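Local atomic coordinates of DNA repair protein RAD2 (Saccharomyces cerevisiae, PDB entry 4Q0R), a protein that acts as a single-stranded DNA endonuclease in nucleotide excision repair, making the incision needed to remove damage from UV light, bulky adducts or cross-links. Residues D31-I36 with F75-G80; T169-A174 with E323-T328; I262-N267 with K290-L295. All coordinates share one frame; numbering follows the deposited sequence.

Interaction 1 of 3, residues D31-I36 with F75-G80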
loop_
_atom_site.group_PDB
_atom_site.type_symbol
_atom_site.label_atom_id
_atom_site.label_comp_id
_atom_site.label_asym_id
_atom_site.label_seq_id
_atom_site.Cartn_x
_atom_site.Cartn_y
_atom_site.Cartn_z
ATOM N N ASP A 31 -1.281 5.078 -6.983
ATOM C CA ASP A 31 -1.329 3.745 -7.571
ATOM C C ASP A 31 -2.624 3.564 -8.358
ATOM O O ASP A 31 -3.698 3.417 -7.777
ATOM C CB ASP A 31 -1.201 2.697 -6.470
ATOM C CG ASP A 31 -1.214 1.272 -6.992
ATOM O OD1 ASP A 31 -1.549 1.035 -8.173
ATOM O OD2 ASP A 31 -0.905 0.372 -6.184
ATOM N N ALA A 32 -2.526 3.558 -9.681
ATOM C CA ALA A 32 -3.724 3.547 -10.513
ATOM C C ALA A 32 -4.326 2.155 -10.622
ATOM O O ALA A 32 -5.533 2.002 -10.601
ATOM C CB ALA A 32 -3.412 4.096 -11.888
ATOM N N SER A 33 -3.470 1.146 -10.734
ATOM C CA SER A 33 -3.894 -0.243 -10.872
ATOM C C SER A 33 -4.836 -0.676 -9.756
ATOM O O SER A 33 -5.806 -1.402 -9.988
ATOM C CB SER A 33 -2.676 -1.153 -10.899
ATOM O OG SER A 33 -1.855 -0.838 -12.002
ATOM N N ILE A 34 -4.544 -0.227 -8.542
ATOM C CA ILE A 34 -5.408 -0.527 -7.415
ATOM C C ILE A 34 -6.818 -0.003 -7.696
ATOM O O ILE A 34 -7.791 -0.696 -7.428
ATOM C CB ILE A 34 -4.839 0.057 -6.095
ATOM C CG1 ILE A 34 -3.768 -0.882 -5.539
ATOM C CG2 ILE A 34 -5.933 0.250 -5.053
ATOM C CD1 ILE A 34 -3.169 -0.428 -4.245
ATOM N N TRP A 35 -6.927 1.191 -8.276
ATOM C CA TRP A 35 -8.231 1.779 -8.578
ATOM C C TRP A 35 -9.007 0.981 -9.620
ATOM O O TRP A 35 -10.218 0.792 -9.494
ATOM C CB TRP A 35 -8.091 3.198 -9.100
ATOM C CG TRP A 35 -7.668 4.236 -8.150
ATOM C CD1 TRP A 35 -7.061 4.066 -6.946
ATOM C CD2 TRP A 35 -7.811 5.638 -8.339
ATOM N NE1 TRP A 35 -6.809 5.285 -6.372
ATOM C CE2 TRP A 35 -7.261 6.270 -7.212
ATOM C CE3 TRP A 35 -8.350 6.427 -9.358
ATOM C CZ2 TRP A 35 -7.237 7.653 -7.076
ATOM C CZ3 TRP A 35 -8.324 7.793 -9.224
ATOM C CH2 TRP A 35 -7.775 8.396 -8.093
ATOM N N ILE A 36 -8.305 0.568 -10.673
ATOM C CA ILE A 36 -8.883 -0.247 -11.736
ATOM C C ILE A 36 -9.435 -1.555 -11.176
ATOM O O ILE A 36 -10.509 -1.995 -11.573
ATOM C CB ILE A 36 -7.843 -0.548 -12.841
ATOM C CG1 ILE A 36 -7.632 0.685 -13.708
ATOM C CG2 ILE A 36 -8.282 -1.717 -13.722
ATOM C CD1 ILE A 36 -6.471 0.554 -14.624
ATOM N N PHE A 75 -0.048 9.172 -11.844
ATOM C CA PHE A 75 -0.645 7.852 -11.739
ATOM C C PHE A 75 0.369 6.771 -12.130
ATOM O O PHE A 75 1.193 6.957 -13.019
ATOM C CB PHE A 75 -1.919 7.780 -12.587
ATOM C CG PHE A 75 -3.130 8.358 -11.903
ATOM C CD1 PHE A 75 -3.190 9.702 -11.586
ATOM C CD2 PHE A 75 -4.207 7.544 -11.553
ATOM C CE1 PHE A 75 -4.291 10.223 -10.949
ATOM C CE2 PHE A 75 -5.316 8.065 -10.914
ATOM C CZ PHE A 75 -5.356 9.405 -10.611
ATOM N N VAL A 76 0.332 5.652 -11.421
ATOM C CA VAL A 76 1.266 4.558 -11.662
ATOM C C VAL A 76 0.487 3.282 -11.926
ATOM O O VAL A 76 -0.494 3.005 -11.245
ATOM C CB VAL A 76 2.210 4.345 -10.471
ATOM C CG1 VAL A 76 3.332 3.398 -10.855
ATOM C CG2 VAL A 76 2.789 5.675 -10.008
ATOM N N PHE A 77 0.899 2.513 -12.929
ATOM C CA PHE A 77 0.196 1.274 -13.259
ATOM C C PHE A 77 1.105 0.066 -13.095
ATOM O O PHE A 77 2.334 0.183 -13.133
ATOM C CB PHE A 77 -0.348 1.312 -14.686
ATOM C CG PHE A 77 -1.444 2.318 -14.904
ATOM C CD1 PHE A 77 -1.146 3.654 -15.102
ATOM C CD2 PHE A 77 -2.768 1.920 -14.946
ATOM C CE1 PHE A 77 -2.147 4.581 -15.312
ATOM C CE2 PHE A 77 -3.777 2.839 -15.154
ATOM C CZ PHE A 77 -3.465 4.177 -15.340
ATOM N N ASP A 78 0.491 -1.092 -12.898
ATOM C CA ASP A 78 1.224 -2.340 -12.814
ATOM C C ASP A 78 1.749 -2.680 -14.195
ATOM O O ASP A 78 1.090 -2.403 -15.189
ATOM C CB ASP A 78 0.326 -3.474 -12.301
ATOM C CG ASP A 78 -0.038 -3.341 -10.821
ATOM O OD1 ASP A 78 0.746 -2.749 -10.042
ATOM O OD2 ASP A 78 -1.108 -3.857 -10.431
ATOM N N GLY A 79 2.935 -3.269 -14.266
ATOM C CA GLY A 79 3.413 -3.855 -15.512
ATOM C C GLY A 79 3.224 -5.370 -15.545
ATOM O O GLY A 79 3.672 -6.050 -16.467
ATOM N N GLY A 80 2.546 -5.896 -14.530
ATOM C CA GLY A 80 2.334 -7.321 -14.396
ATOM C C GLY A 80 2.355 -7.721 -12.935
ATOM O O GLY A 80 2.931 -7.017 -12.110
#

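Interaction 2 of 3, residues T169-A174 with E323-T328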
loop_
_atom_site.group_PDB
_atom_site.type_symbol
_atom_site.label_atom_id
_atom_site.label_comp_id
_atom_site.label_asym_id
_atom_site.label_seq_id
_atom_site.Cartn_x
_atom_site.Cartn_y
_atom_site.Cartn_z
ATOM N N THR A 169 3.811 3.562 -16.626
ATOM C CA THR A 169 3.604 2.150 -16.329
ATOM C C THR A 169 4.913 1.582 -15.816
ATOM O O THR A 169 5.950 1.698 -16.467
ATOM C CB THR A 169 3.115 1.354 -17.549
ATOM O OG1 THR A 169 1.679 1.357 -17.576
ATOM C CG2 THR A 169 3.579 -0.076 -17.460
ATOM N N ALA A 170 4.861 0.999 -14.627
ATOM C CA ALA A 170 6.047 0.479 -13.965
ATOM C C ALA A 170 6.445 -0.851 -14.567
ATOM O O ALA A 170 5.644 -1.464 -15.266
ATOM C CB ALA A 170 5.783 0.329 -12.500
ATOM N N PRO A 171 7.681 -1.305 -14.310
ATOM C CA PRO A 171 8.023 -2.681 -14.676
ATOM C C PRO A 171 7.039 -3.681 -14.082
ATOM O O PRO A 171 6.299 -4.355 -14.805
ATOM C CB PRO A 171 9.403 -2.857 -14.077
ATOM C CG PRO A 171 9.986 -1.498 -14.096
ATOM C CD PRO A 171 8.857 -0.559 -13.829
HETATM N N MSE A 172 6.995 -3.748 -12.756
HETATM C CA MSE A 172 6.160 -4.743 -12.089
HETATM C C MSE A 172 5.052 -4.130 -11.231
HETATM O O MSE A 172 3.915 -4.050 -11.660
HETATM C CB MSE A 172 7.047 -5.669 -11.249
HETATM C CG MSE A 172 7.707 -6.764 -12.065
HETATM SE SE MSE A 172 6.371 -8.102 -12.561
HETATM C CE MSE A 172 6.019 -7.530 -14.407
ATOM N N GLU A 173 5.385 -3.700 -10.024
ATOM C CA GLU A 173 4.377 -3.216 -9.099
ATOM C C GLU A 173 4.306 -1.712 -9.014
ATOM O O GLU A 173 5.325 -1.043 -8.867
ATOM C CB GLU A 173 4.639 -3.766 -7.707
ATOM C CG GLU A 173 3.939 -5.062 -7.424
ATOM C CD GLU A 173 4.901 -6.083 -6.910
ATOM O OE1 GLU A 173 4.435 -7.091 -6.326
ATOM O OE2 GLU A 173 6.128 -5.869 -7.087
ATOM N N ALA A 174 3.092 -1.186 -9.064
ATOM C CA ALA A 174 2.896 0.246 -8.931
ATOM C C ALA A 174 3.380 0.720 -7.560
ATOM O O ALA A 174 4.045 1.745 -7.471
ATOM C CB ALA A 174 1.433 0.607 -9.155
ATOM N N GLU A 323 11.425 -4.968 -8.669
ATOM C CA GLU A 323 11.814 -4.478 -9.977
ATOM C C GLU A 323 11.237 -3.096 -10.201
ATOM O O GLU A 323 10.036 -2.891 -10.096
ATOM C CB GLU A 323 11.357 -5.439 -11.058
ATOM C CG GLU A 323 11.932 -5.158 -12.413
ATOM C CD GLU A 323 11.516 -6.202 -13.401
ATOM O OE1 GLU A 323 11.172 -7.319 -12.948
ATOM O OE2 GLU A 323 11.518 -5.906 -14.616
ATOM N N VAL A 324 12.115 -2.156 -10.525
ATOM C CA VAL A 324 11.816 -0.740 -10.416
ATOM C C VAL A 324 12.599 0.080 -11.454
ATOM O O VAL A 324 13.680 -0.309 -11.882
ATOM C CB VAL A 324 12.117 -0.245 -8.972
ATOM C CG1 VAL A 324 13.250 0.768 -8.944
ATOM C CG2 VAL A 324 10.857 0.316 -8.320
ATOM N N ASP A 325 12.041 1.221 -11.835
ATOM C CA ASP A 325 12.458 2.004 -12.990
ATOM C C ASP A 325 13.185 3.258 -12.525
ATOM O O ASP A 325 12.550 4.271 -12.235
ATOM C CB ASP A 325 11.209 2.350 -13.822
ATOM C CG ASP A 325 11.522 2.987 -15.156
ATOM O OD1 ASP A 325 12.578 3.658 -15.295
ATOM O OD2 ASP A 325 10.674 2.827 -16.066
ATOM N N HIS A 326 14.517 3.200 -12.462
ATOM C CA HIS A 326 15.323 4.272 -11.864
ATOM C C HIS A 326 15.351 5.564 -12.675
ATOM O O HIS A 326 16.165 6.447 -12.401
ATOM C CB HIS A 326 16.751 3.797 -11.638
ATOM C CG HIS A 326 16.880 2.792 -10.544
ATOM N ND1 HIS A 326 17.546 3.058 -9.364
ATOM C CD2 HIS A 326 16.424 1.520 -10.441
ATOM C CE1 HIS A 326 17.492 1.995 -8.581
ATOM N NE2 HIS A 326 16.821 1.045 -9.212
ATOM N N ASP A 327 14.457 5.677 -13.656
ATOM C CA ASP A 327 14.349 6.886 -14.464
ATOM C C ASP A 327 14.273 8.116 -13.560
ATOM O O ASP A 327 13.464 8.164 -12.623
ATOM C CB ASP A 327 13.124 6.813 -15.384
ATOM C CG ASP A 327 13.089 7.942 -16.410
ATOM O OD1 ASP A 327 13.826 8.950 -16.240
ATOM O OD2 ASP A 327 12.310 7.824 -17.389
ATOM N N THR A 328 15.117 9.105 -13.849
ATOM C CA THR A 328 15.228 10.293 -13.011
ATOM C C THR A 328 14.668 11.562 -13.664
ATOM O O THR A 328 14.909 12.676 -13.184
ATOM C CB THR A 328 16.683 10.550 -12.629
ATOM O OG1 THR A 328 16.779 11.836 -12.010
ATOM C CG2 THR A 328 17.572 10.521 -13.871
HETATM O O HOH W 1 7.650 -1.837 -10.501
#

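Interaction 3 of 3, residues I262-N267 with K290-L295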
loop_
_atom_site.group_PDB
_atom_site.type_symbol
_atom_site.label_atom_id
_atom_site.label_comp_id
_atom_site.label_asym_id
_atom_site.label_seq_id
_atom_site.Cartn_x
_atom_site.Cartn_y
_atom_site.Cartn_z
ATOM N N ILE A 262 7.210 -9.616 17.959
ATOM C CA ILE A 262 8.386 -8.818 17.634
ATOM C C ILE A 262 8.970 -8.156 18.884
ATOM O O ILE A 262 10.173 -8.087 19.040
ATOM C CB ILE A 262 8.062 -7.745 16.578
ATOM C CG1 ILE A 262 7.701 -8.414 15.251
ATOM C CG2 ILE A 262 9.231 -6.774 16.398
ATOM C CD1 ILE A 262 8.819 -9.301 14.668
ATOM N N ALA A 263 8.119 -7.683 19.790
ATOM C CA ALA A 263 8.612 -7.004 20.991
ATOM C C ALA A 263 9.369 -7.957 21.916
ATOM O O ALA A 263 10.326 -7.574 22.578
ATOM C CB ALA A 263 7.469 -6.352 21.737
ATOM N N GLU A 264 8.929 -9.204 21.961
ATOM C CA GLU A 264 9.552 -10.185 22.836
ATOM C C GLU A 264 10.829 -10.754 22.247
ATOM O O GLU A 264 11.825 -10.819 22.940
ATOM C CB GLU A 264 8.582 -11.319 23.141
ATOM C CG GLU A 264 9.114 -12.330 24.129
ATOM C CD GLU A 264 8.740 -12.007 25.572
ATOM O OE1 GLU A 264 8.128 -10.932 25.812
ATOM O OE2 GLU A 264 9.052 -12.836 26.467
ATOM N N PHE A 265 10.799 -11.151 20.976
ATOM C CA PHE A 265 11.910 -11.866 20.350
ATOM C C PHE A 265 12.738 -11.025 19.375
ATOM O O PHE A 265 13.686 -11.522 18.780
ATOM C CB PHE A 265 11.391 -13.111 19.608
ATOM C CG PHE A 265 10.524 -14.013 20.456
ATOM C CD1 PHE A 265 11.087 -14.900 21.344
ATOM C CD2 PHE A 265 9.147 -13.964 20.355
ATOM C CE1 PHE A 265 10.298 -15.700 22.120
ATOM C CE2 PHE A 265 8.353 -14.771 21.123
ATOM C CZ PHE A 265 8.924 -15.635 22.008
ATOM N N GLY A 266 12.392 -9.762 19.191
ATOM C CA GLY A 266 13.148 -8.907 18.301
ATOM C C GLY A 266 13.004 -9.254 16.833
ATOM O O GLY A 266 12.808 -8.378 16.002
ATOM N N ASN A 267 13.123 -10.532 16.498
ATOM C CA ASN A 267 13.008 -10.944 15.106
ATOM C C ASN A 267 12.504 -12.383 14.956
ATOM O O ASN A 267 12.398 -13.124 15.931
ATOM C CB ASN A 267 14.347 -10.765 14.386
ATOM C CG ASN A 267 15.428 -11.698 14.907
ATOM O OD1 ASN A 267 15.563 -12.820 14.441
ATOM N ND2 ASN A 267 16.210 -11.227 15.871
ATOM N N LYS A 290 3.536 -16.028 30.979
ATOM C CA LYS A 290 2.173 -16.252 30.540
ATOM C C LYS A 290 2.010 -15.925 29.063
ATOM O O LYS A 290 1.296 -16.634 28.359
ATOM C CB LYS A 290 1.177 -15.433 31.351
ATOM C CG LYS A 290 -0.220 -15.481 30.758
ATOM C CD LYS A 290 -1.273 -14.870 31.659
ATOM C CE LYS A 290 -2.643 -15.020 31.033
ATOM N NZ LYS A 290 -2.889 -16.455 30.703
ATOM N N PHE A 291 2.666 -14.864 28.582
ATOM C CA PHE A 291 2.476 -14.459 27.183
ATOM C C PHE A 291 2.978 -15.556 26.240
ATOM O O PHE A 291 2.337 -15.866 25.226
ATOM C CB PHE A 291 3.170 -13.131 26.883
ATOM C CG PHE A 291 3.425 -12.915 25.427
ATOM C CD1 PHE A 291 2.385 -12.629 24.571
ATOM C CD2 PHE A 291 4.717 -13.035 24.905
ATOM C CE1 PHE A 291 2.612 -12.451 23.219
ATOM C CE2 PHE A 291 4.956 -12.863 23.545
ATOM C CZ PHE A 291 3.896 -12.569 22.701
ATOM N N GLU A 292 4.117 -16.148 26.600
ATOM C CA GLU A 292 4.665 -17.294 25.888
ATOM C C GLU A 292 3.727 -18.496 25.947
ATOM O O GLU A 292 3.472 -19.138 24.928
ATOM C CB GLU A 292 6.020 -17.689 26.472
ATOM C CG GLU A 292 7.243 -17.208 25.710
ATOM C CD GLU A 292 7.858 -15.961 26.310
ATOM O OE1 GLU A 292 8.787 -15.424 25.685
ATOM O OE2 GLU A 292 7.427 -15.508 27.392
ATOM N N LYS A 293 3.229 -18.805 27.145
ATOM C CA LYS A 293 2.416 -20.005 27.349
ATOM C C LYS A 293 1.155 -19.941 26.479
ATOM O O LYS A 293 0.772 -20.936 25.850
ATOM C CB LYS A 293 2.066 -20.189 28.836
ATOM C CG LYS A 293 2.770 -21.402 29.477
ATOM C CD LYS A 293 3.009 -21.263 30.985
ATOM C CE LYS A 293 1.706 -21.106 31.780
ATOM N NZ LYS A 293 1.942 -20.906 33.259
ATOM N N ASP A 294 0.549 -18.762 26.402
ATOM C CA ASP A 294 -0.599 -18.561 25.538
ATOM C C ASP A 294 -0.237 -18.581 24.054
ATOM O O ASP A 294 -1.047 -19.011 23.218
ATOM C CB ASP A 294 -1.278 -17.249 25.882
ATOM C CG ASP A 294 -1.674 -17.177 27.321
ATOM O OD1 ASP A 294 -2.196 -18.189 27.830
ATOM O OD2 ASP A 294 -1.447 -16.124 27.945
ATOM N N LEU A 295 0.963 -18.109 23.723
ATOM C CA LEU A 295 1.422 -18.093 22.329
ATOM C C LEU A 295 1.699 -19.488 21.814
ATOM O O LEU A 295 1.377 -19.808 20.675
ATOM C CB LEU A 295 2.693 -17.250 22.169
ATOM C CG LEU A 295 3.294 -17.174 20.767
ATOM C CD1 LEU A 295 2.375 -16.398 19.857
ATOM C CD2 LEU A 295 4.623 -16.522 20.835
#

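Interaction 1 of 3, residues D31-I36 with F75-G80
Phe75 and Phe77 both set CG beside their own backbone N, opposite the carbonyl carbon (chi1 -82° and -67°), and this brings the two rings from strand 75-77 up to the start of helix 32-36, where Ala32 meets them both. The Ala32 methyl makes a CH-pi contact over the middle of the Phe77 ring, with CB 3.5 Å from the ring centroid. That same CB lies in the plane of the Phe75 ring, 3.6 Å from Phe75 CD2 at the edge. Farther out, Phe75 drives its CE2-CZ edge onto the six-membered ring of Trp35 in a T-shaped stack, centroids 5.0 Å apart and planes at 89°. Ile36 takes the rim of Phe77, its CD1 3.6 Å from Phe77 CE2.

Two backbone amides tie down the polar side. Ala32 N donates to Val76 O at 2.6 Å, one of the bonds of the parallel bridge between Asp31 and Val76, just as the chain turns into the helix. Asp78 N donates to Ser33 OG at 2.5 Å, which joins the loop leaving the strand to the first helical turn. Asp31 N-caps the helix: Ile34 N reaches its OD1 from above the carboxylate plane. Asp31, at the end of strand 27-31, and Asp78, just past strand 72-77, are by similarity ligands of the first magnesium in this PIN-type nuclease core.

Helix 152-162 packs against Phe75, Phe77 and Ile36, while helix 174-183 touches Asp31 and Val76 and gives the amide of its Ala174 to Asp78 OD1. Strand 72-77 itself runs between strands 27-31 and 167-169.

Interaction 2 of 3, residues T169-A174 with E323-T328
Pro171 and Val324 bring two irregular stretches of backbone together, their CA atoms 6.0 Å apart. Around Pro171 and Met172 the chain makes a tight bend after strand 167-169, whereas Val324 is almost fully extended (phi -151°, psi 153°), so a curved loop rests against a straight one. No hydrogen bond passes directly between them. Water 1 does that work: it donates to Glu323 O at 2.6 Å and to Glu173 O, and accepts from Met172 N at 3.0 Å. One solvent molecule therefore links three backbone groups, two in 169-174 and one in 323-328.

The side chains meet by van der Waals contact around the pyrrolidine ring of Pro171. Its CD lies 3.7 Å from Asp325 CB, the two side chains crossing at about a right angle, and its CG reaches Val324 C at 4.0 Å. Glu323 has CG anti to its backbone N (chi1 -169°) and runs on extended, which carries its carboxylate alongside the bend: OE2 lies 3.7 Å from Pro171 CB, and OE1 lies 3.6 Å from CG of Met172, which is a selenomethionine. These are van der Waals contacts of carboxylate oxygens with aliphatic carbons. Asp325 turns its own carboxylate to its own loop, where OD1 accepts from Asp327 N at 3.2 Å in an Asx turn that bends the chain beyond the contact.

Glu173, a ligand of the first magnesium by similarity, sits at the N-cap of helix 174-183, directly after the bend. Gln177 on that helix accepts from Asp325 N, so the loop joining helices 313-320 and 338-349 lies across both the helix and the bend leading into it.

Interaction 3 of 3, residues I262-N267 with K290-L295
Glu264 reaches from helix 255-265 across to helix 290-301. CB lies 4.0 Å from Phe291 CE2. CG, anti to the backbone N (chi1 -176°), sits over the centre of the neighbouring Phe265 ring and 3.5 Å from Glu292 OE1. A bend at chi2 (92°) then turns the carboxylate: OE1 passes Phe291 CD2 at 4.1 Å, and OE2 comes to 2.7 Å from Glu292 OE1, the two carboxylate planes 68° apart.

Glu292 OE1 also approaches Phe265 CZ at 3.7 Å, and one turn on, Leu295 CD2 meets the edge of the same ring, 4.1 Å from Phe265 CE2. An alanine at Glu292 removes the carboxylate beside Glu264 OE2, which would probably leave the Glu264 carboxylate freer to turn and open a gap beside Phe265 CZ.

Trp274 of helix 268-277 also touches Phe265, Glu292 and Leu295, so three helices meet here. Gly266, with positive phi, ends the first helix, and Asn267 takes the N-cap of helix 268-277, its OD1 making a weak bond to Lys269 N. Helix 255-265 probably belongs to the helix-3-turn-helix motif characteristic of XPG/RAD2 nucleases; the contact's nearest atom is about 8 Å from the bound nucleic acid.

In the fold
Interactions 1 and 2 are neighbours, centres 11 Å apart, and touch directly: Gly79 N probably bonds to Met172 O at 2.9 Å. Interaction 1 is the buried one, with aromatic rings and backbone bonds where strand meets helix in the N-domain. Interaction 2 lies at the surface, joining two loops through a water and the flanks of a proline. Both adjoin helix 174-183 and strand 167-169 and hold residues that, by similarity, bind the first magnesium. Interaction 3, its centre 38 Å from either, shares no element with them: partly buried in the helical region, it joins two helices through phenylalanines, a leucine and two close glutamates, nested along the chain inside the loop that interaction 2 closes.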